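Local coordinates for glutaminase 1 (Escherichia coli, PDB 1U60), which catalyses the hydrolysis of L-glutamine to L-glutamate and ammonium, working as a homotetramer, at residues I139-I142 with Q143-L146; L73-A76 with L77-G81; V151-D155 with E156-S160. All coordinates share one frame; numbering follows the deposited sequence.

Interaction 1: I139-I142 with Q143-L146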
loop_
_atom_site.group_PDB
_atom_site.type_symbol
_atom_site.label_atom_id
_atom_site.label_comp_id
_atom_site.label_asym_id
_atom_site.label_seq_id
_atom_site.Cartn_x
_atom_site.Cartn_y
_atom_site.Cartn_z
ATOM N N ILE A 139 15.055 16.586 -15.498
ATOM C CA ILE A 139 15.044 15.295 -14.749
ATOM C C ILE A 139 16.394 14.992 -14.135
ATOM O O ILE A 139 16.478 14.655 -12.969
ATOM C CB ILE A 139 14.575 14.164 -15.659
ATOM C CG1 ILE A 139 13.051 14.281 -15.888
ATOM C CG2 ILE A 139 14.920 12.779 -15.079
ATOM C CD1 ILE A 139 12.508 13.454 -17.039
ATOM N N LEU A 140 17.486 15.186 -14.902
ATOM C CA LEU A 140 18.846 15.016 -14.371
ATOM C C LEU A 140 19.050 15.942 -13.163
ATOM O O LEU A 140 19.591 15.537 -12.157
ATOM C CB LEU A 140 19.894 15.265 -15.454
ATOM C CG LEU A 140 21.341 15.192 -14.986
ATOM C CD1 LEU A 140 21.643 13.812 -14.405
ATOM C CD2 LEU A 140 22.290 15.522 -16.146
ATOM N N HIS A 141 18.564 17.178 -13.266
ATOM C CA HIS A 141 18.736 18.164 -12.204
ATOM C C HIS A 141 18.010 17.734 -10.932
ATOM O O HIS A 141 18.566 17.825 -9.855
ATOM C CB HIS A 141 18.248 19.527 -12.693
ATOM C CG HIS A 141 18.501 20.630 -11.732
ATOM N ND1 HIS A 141 19.765 21.127 -11.493
ATOM C CD2 HIS A 141 17.660 21.312 -10.920
ATOM C CE1 HIS A 141 19.681 22.099 -10.599
ATOM N NE2 HIS A 141 18.419 22.218 -10.227
ATOM N N ILE A 142 16.774 17.270 -11.051
ATOM C CA ILE A 142 16.087 16.822 -9.838
ATOM C C ILE A 142 16.735 15.612 -9.191
ATOM O O ILE A 142 16.808 15.535 -7.940
ATOM C CB ILE A 142 14.577 16.658 -10.016
ATOM C CG1 ILE A 142 13.933 16.844 -8.645
ATOM C CG2 ILE A 142 14.191 15.326 -10.661
ATOM C CD1 ILE A 142 12.415 16.794 -8.693
ATOM N N GLN A 143 17.253 14.670 -9.998
ATOM C CA GLN A 143 18.022 13.545 -9.427
ATOM C C GLN A 143 19.225 14.069 -8.612
ATOM O O GLN A 143 19.465 13.646 -7.514
ATOM C CB GLN A 143 18.525 12.566 -10.505
ATOM C CG GLN A 143 17.521 11.811 -11.288
ATOM C CD GLN A 143 18.155 10.752 -12.170
ATOM O OE1 GLN A 143 19.373 10.498 -12.105
ATOM N NE2 GLN A 143 17.346 10.155 -13.036
ATOM N N GLN A 144 19.966 15.032 -9.166
ATOM C CA GLN A 144 21.084 15.615 -8.457
ATOM C C GLN A 144 20.656 16.379 -7.200
ATOM O O GLN A 144 21.310 16.283 -6.141
ATOM C CB GLN A 144 21.903 16.517 -9.399
ATOM C CG GLN A 144 22.555 15.757 -10.576
ATOM C CD GLN A 144 23.121 16.671 -11.661
ATOM O OE1 GLN A 144 22.720 17.850 -11.789
ATOM N NE2 GLN A 144 24.006 16.104 -12.509
ATOM N N GLN A 145 19.530 17.088 -7.273
ATOM C CA GLN A 145 19.016 17.797 -6.121
ATOM C C GLN A 145 18.586 16.865 -5.001
ATOM O O GLN A 145 18.801 17.167 -3.847
ATOM C CB GLN A 145 17.826 18.649 -6.514
ATOM C CG GLN A 145 18.149 19.845 -7.336
ATOM C CD GLN A 145 16.863 20.630 -7.697
ATOM O OE1 GLN A 145 15.976 20.112 -8.418
ATOM N NE2 GLN A 145 16.780 21.869 -7.232
ATOM N N LEU A 146 17.971 15.756 -5.370
ATOM C CA LEU A 146 17.439 14.798 -4.367
ATOM C C LEU A 146 18.504 13.885 -3.769
ATOM O O LEU A 146 18.434 13.604 -2.603
ATOM C CB LEU A 146 16.379 13.940 -5.017
ATOM C CG LEU A 146 15.109 14.670 -5.396
ATOM C CD1 LEU A 146 14.333 13.769 -6.320
ATOM C CD2 LEU A 146 14.294 14.995 -4.202
HETATM O O HOH W 1 21.821 19.541 -13.546
#
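Gln144 OE1 accepts a 2.6 Å hydrogen bond from a water that also sits in the plane of the His141 ring, 3.3 Å from His141 ND1, where the bond is weak. The other end of the same amide, NE2, donates to the backbone O of Val151. Leu140 lies across this amide, its CG 3.8 Å from Gln144 NE2. His141 also meets Gln145. With Gln145 CG placed beside its own backbone N (chi1 -71°), CG stands 4.1 Å from the His141 ring centroid and 26° off the normal, a CH-pi contact over one face, offset toward the rim. The amide continues outward past the CD2-NE2 side, Gln145 OE1 3.2 Å from His141 CD2, its plane 40° from that of the ring. On the buried side, Ile142 CG1 packs 3.9 Å from Leu146 CD1, the two side chains lying alongside. Gln143, also buried, has its amide satisfied by Thr198 and Gln195. Four successive i to i+4 backbone bonds, the shortest from Leu146 N to Ile142 O at 2.8 Å, mark an alpha-helix. Buried Ile139, Ile142, Gln143 and Leu146 against more exposed His141, Gln144 and Gln145 make it amphipathic, within a glutaminase domain whose family is grouped with the beta-lactamases.

Interaction 2: L73-A76 with L77-G81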
loop_
_atom_site.group_PDB
_atom_site.type_symbol
_atom_site.label_atom_id
_atom_site.label_comp_id
_atom_site.label_asym_id
_atom_site.label_seq_id
_atom_site.Cartn_x
_atom_site.Cartn_y
_atom_site.Cartn_z
ATOM N N LEU A 73 8.639 11.232 -10.782
ATOM C CA LEU A 73 7.353 11.429 -10.143
ATOM C C LEU A 73 7.399 12.711 -9.308
ATOM O O LEU A 73 6.446 13.502 -9.278
ATOM C CB LEU A 73 7.001 10.224 -9.267
ATOM C CG LEU A 73 5.786 10.357 -8.367
ATOM C CD1 LEU A 73 4.562 10.767 -9.250
ATOM C CD2 LEU A 73 5.498 9.110 -7.548
ATOM N N ALA A 74 8.465 12.860 -8.527
ATOM C CA ALA A 74 8.579 14.038 -7.652
ATOM C C ALA A 74 8.513 15.318 -8.505
ATOM O O ALA A 74 7.774 16.262 -8.196
ATOM C CB ALA A 74 9.807 13.968 -6.867
ATOM N N LEU A 75 9.221 15.321 -9.639
ATOM C CA LEU A 75 9.177 16.475 -10.532
ATOM C C LEU A 75 7.794 16.709 -11.132
ATOM O O LEU A 75 7.328 17.848 -11.238
ATOM C CB LEU A 75 10.255 16.335 -11.620
ATOM C CG LEU A 75 10.398 17.532 -12.525
ATOM C CD1 LEU A 75 10.616 18.829 -11.746
ATOM C CD2 LEU A 75 11.513 17.253 -13.476
ATOM N N ALA A 76 7.111 15.631 -11.522
ATOM C CA ALA A 76 5.786 15.787 -12.134
ATOM C C ALA A 76 4.844 16.405 -11.124
ATOM O O ALA A 76 4.012 17.258 -11.457
ATOM C CB ALA A 76 5.242 14.480 -12.573
ATOM N N LEU A 77 4.955 15.999 -9.865
ATOM C CA LEU A 77 4.112 16.584 -8.830
ATOM C C LEU A 77 4.379 18.076 -8.645
ATOM O O LEU A 77 3.440 18.878 -8.498
ATOM C CB LEU A 77 4.236 15.829 -7.499
ATOM C CG LEU A 77 3.634 14.414 -7.395
ATOM C CD1 LEU A 77 4.244 13.684 -6.234
ATOM C CD2 LEU A 77 2.114 14.486 -7.280
ATOM N N GLU A 78 5.634 18.485 -8.709
ATOM C CA GLU A 78 5.982 19.888 -8.580
ATOM C C GLU A 78 5.462 20.656 -9.789
ATOM O O GLU A 78 4.947 21.783 -9.635
ATOM C CB GLU A 78 7.502 20.100 -8.481
ATOM C CG GLU A 78 8.153 19.499 -7.242
ATOM C CD GLU A 78 7.683 20.175 -5.963
ATOM O OE1 GLU A 78 7.593 21.433 -5.951
ATOM O OE2 GLU A 78 7.354 19.475 -4.990
ATOM N N ASP A 79 5.546 20.045 -10.969
ATOM C CA ASP A 79 5.108 20.681 -12.226
ATOM C C ASP A 79 3.603 20.814 -12.399
ATOM O O ASP A 79 3.122 21.890 -12.752
ATOM C CB ASP A 79 5.625 19.932 -13.435
ATOM C CG ASP A 79 7.076 20.217 -13.750
ATOM O OD1 ASP A 79 7.763 21.012 -13.045
ATOM O OD2 ASP A 79 7.633 19.593 -14.676
ATOM N N VAL A 80 2.833 19.737 -12.154
ATOM C CA VAL A 80 1.410 19.720 -12.502
ATOM C C VAL A 80 0.466 19.449 -11.313
ATOM O O VAL A 80 -0.727 19.659 -11.424
ATOM C CB VAL A 80 1.110 18.740 -13.672
ATOM C CG1 VAL A 80 1.954 19.078 -14.905
ATOM C CG2 VAL A 80 1.299 17.239 -13.258
ATOM N N GLY A 81 1.022 19.027 -10.176
ATOM C CA GLY A 81 0.302 18.851 -8.922
ATOM C C GLY A 81 -0.301 17.461 -8.794
ATOM O O GLY A 81 -0.353 16.727 -9.788
HETATM O O HOH W 2 7.246 16.651 -5.295
#
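Glu78 and Ala74 are joined twice. Glu78 N donates to Ala74 O at 3.1 Å, and a water donates both to Ala74 O (3.0 Å) and to Glu78 OE2 (2.8 Å), so the carbonyl oxygen has two donors. The side chain reaches that water because it bends at chi2 (-66°) rather than running straight outward. OE2 further accepts from Asn230 and from the backbone N of Gln227, giving it three donors. At the next residue, Asp79 N bonds to Leu75 O at 2.8 Å, while Asp79 OD2 forms a salt bridge with Arg138 and accepts from the backbone N of Asn128. Leu75 CD1 lies 3.8 Å from Asp79 OD1, an apolar branch beside a carboxylate engaged elsewhere. Leu73 CD1 meets Leu77 CG at 4.2 Å, and Leu77 extends the apolar side to Tyr252 of the second subunit. Toward the end of the helix Val80 N still bonds to Ala76 O (2.8 Å), whereas Gly81 N makes a weak bond to Leu77 O and leaves helical geometry with phi 89°, becoming the N-cap position of helix 82-88. The acidic groups therefore act as acceptors tying helix 68-80 to neighbouring segments, and the Arg138 contact would probably stabilise the ionised form of Asp79.

Interaction 3: V151-D155 with E156-S160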
loop_
_atom_site.group_PDB
_atom_site.type_symbol
_atom_site.label_atom_id
_atom_site.label_comp_id
_atom_site.label_asym_id
_atom_site.label_seq_id
_atom_site.Cartn_x
_atom_site.Cartn_y
_atom_site.Cartn_z
ATOM N N VAL A 151 25.564 12.604 -9.177
ATOM C CA VAL A 151 24.733 11.706 -9.986
ATOM C C VAL A 151 24.830 12.186 -11.427
ATOM O O VAL A 151 24.645 13.384 -11.710
ATOM C CB VAL A 151 23.278 11.724 -9.507
ATOM C CG1 VAL A 151 22.396 10.986 -10.474
ATOM C CG2 VAL A 151 23.212 11.125 -8.144
ATOM N N ALA A 152 25.136 11.266 -12.335
ATOM C CA ALA A 152 25.405 11.607 -13.724
ATOM C C ALA A 152 25.158 10.432 -14.657
ATOM O O ALA A 152 25.285 9.290 -14.263
ATOM C CB ALA A 152 26.853 12.105 -13.863
ATOM N N LEU A 153 24.755 10.735 -15.879
ATOM C CA LEU A 153 24.499 9.715 -16.896
ATOM C C LEU A 153 25.802 8.921 -17.188
ATOM O O LEU A 153 26.881 9.499 -17.338
ATOM C CB LEU A 153 23.961 10.400 -18.167
ATOM C CG LEU A 153 23.511 9.476 -19.297
ATOM C CD1 LEU A 153 22.167 9.037 -19.106
ATOM C CD2 LEU A 153 23.587 10.223 -20.602
ATOM N N SER A 154 25.680 7.590 -17.174
ATOM C CA SER A 154 26.654 6.669 -17.754
ATOM C C SER A 154 26.413 6.514 -19.257
ATOM O O SER A 154 25.429 5.885 -19.664
ATOM C CB SER A 154 26.557 5.285 -17.127
ATOM O OG SER A 154 27.411 4.351 -17.785
ATOM N N ASP A 155 27.374 6.989 -20.070
ATOM C CA ASP A 155 27.278 6.798 -21.522
ATOM C C ASP A 155 27.163 5.356 -21.904
ATOM O O ASP A 155 26.405 5.017 -22.802
ATOM C CB ASP A 155 28.484 7.397 -22.266
ATOM C CG ASP A 155 28.532 8.917 -22.192
ATOM O OD1 ASP A 155 27.510 9.576 -21.838
ATOM O OD2 ASP A 155 29.577 9.525 -22.426
ATOM N N GLU A 156 27.949 4.493 -21.259
ATOM C CA GLU A 156 27.936 3.074 -21.549
ATOM C C GLU A 156 26.575 2.464 -21.253
ATOM O O GLU A 156 26.009 1.754 -22.104
ATOM C CB GLU A 156 29.012 2.320 -20.774
ATOM C CG GLU A 156 28.985 0.832 -21.115
ATOM C CD GLU A 156 30.094 0.020 -20.478
ATOM O OE1 GLU A 156 30.870 0.557 -19.659
ATOM O OE2 GLU A 156 30.097 -1.190 -20.773
ATOM N N VAL A 157 26.026 2.762 -20.071
ATOM C CA VAL A 157 24.714 2.180 -19.711
ATOM C C VAL A 157 23.642 2.706 -20.653
ATOM O O VAL A 157 22.816 1.932 -21.139
ATOM C CB VAL A 157 24.317 2.493 -18.275
ATOM C CG1 VAL A 157 22.870 2.052 -17.979
ATOM C CG2 VAL A 157 25.290 1.823 -17.318
ATOM N N ASN A 158 23.618 4.017 -20.863
ATOM C CA ASN A 158 22.642 4.665 -21.759
ATOM C C ASN A 158 22.710 4.084 -23.186
ATOM O O ASN A 158 21.693 3.722 -23.757
ATOM C CB ASN A 158 22.833 6.187 -21.787
ATOM C CG ASN A 158 21.849 6.872 -22.670
ATOM O OD1 ASN A 158 22.220 7.498 -23.675
ATOM N ND2 ASN A 158 20.606 6.731 -22.352
ATOM N N GLN A 159 23.908 3.967 -23.749
ATOM C CA GLN A 159 24.016 3.378 -25.095
ATOM C C GLN A 159 23.481 1.936 -25.169
ATOM O O GLN A 159 22.783 1.574 -26.144
ATOM C CB GLN A 159 25.463 3.486 -25.625
ATOM C CG GLN A 159 25.539 3.671 -27.159
ATOM C CD GLN A 159 24.931 5.023 -27.617
ATOM O OE1 GLN A 159 25.542 6.099 -27.429
ATOM N NE2 GLN A 159 23.731 4.969 -28.187
ATOM N N SER A 160 23.759 1.129 -24.147
ATOM C CA SER A 160 23.267 -0.230 -24.069
ATOM C C SER A 160 21.754 -0.308 -23.915
ATOM O O SER A 160 21.068 -1.095 -24.584
ATOM C CB SER A 160 23.933 -0.978 -22.901
ATOM O OG SER A 160 25.287 -1.215 -23.195
#
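Ser154 caps the N-terminus of helix 155-162 by accepting from Val157 N at its hydroxyl oxygen OG: the bond is 3.1 Å long and nearly straight, with an N-H...O angle of 168°. Its backbone O takes Asn158 N at 2.9 Å, and the pair of bonds, side chain to i+3 and main chain to i+4, is an ST motif at an N-cap. The tight part of the contact lies here. Val157 CG2 stands beside its own backbone N, with CG1 anti to it (chi1 172°), and this brings CG2 to 3.3 Å from Ser154 OG, against the same hydroxyl oxygen that accepts from Val157 N. Val157 is buried, covered by Phe32 and Ser197, and its side chain is about 4 Å from that of Glu161, a predicted substrate-binding residue that the capped helix also carries.

The solvent side is looser. Leu153 and Asn158 cross at a slant with CD1 of the leucine 4.0 Å from CB of the asparagine, and Leu153 also packs on Trp136 of helix 132-147. Asp155 and Glu156 are exposed; their negative charges at the first turn would favourably meet the positive end of the helix dipole. Before the cap, the chain forms a short, weakly bonded strand at the edge of the three-stranded sheet, with Ala152 bonded through its backbone to Leu199. Gln159 N makes the next i to i+4 bond, to Asp155 O at 2.9 Å, from a position tilted 28° out of the carbonyl plane.

Along the chain the contacts come in the order interaction 2 (helix 68-80), interaction 1 (helix 132-147) and interaction 3 (strand 152-153 into helix 155-162). Interaction 1 is the middle piece: its centre lies about 13 Å from that of interaction 2 and about 15 Å from that of interaction 3, whereas the centres of interactions 2 and 3 are about 24 Å apart and the two do not touch. The two helices pack where Ile142 CD1 comes 3.6 Å from Leu75 N. Elsewhere on helix 132-147, Gln143 OE1 packs 3.5 Å from Val151 CG1. Helix 132-147 thus links a helix that reaches the second subunit to a segment leading to predicted substrate-binding Glu161.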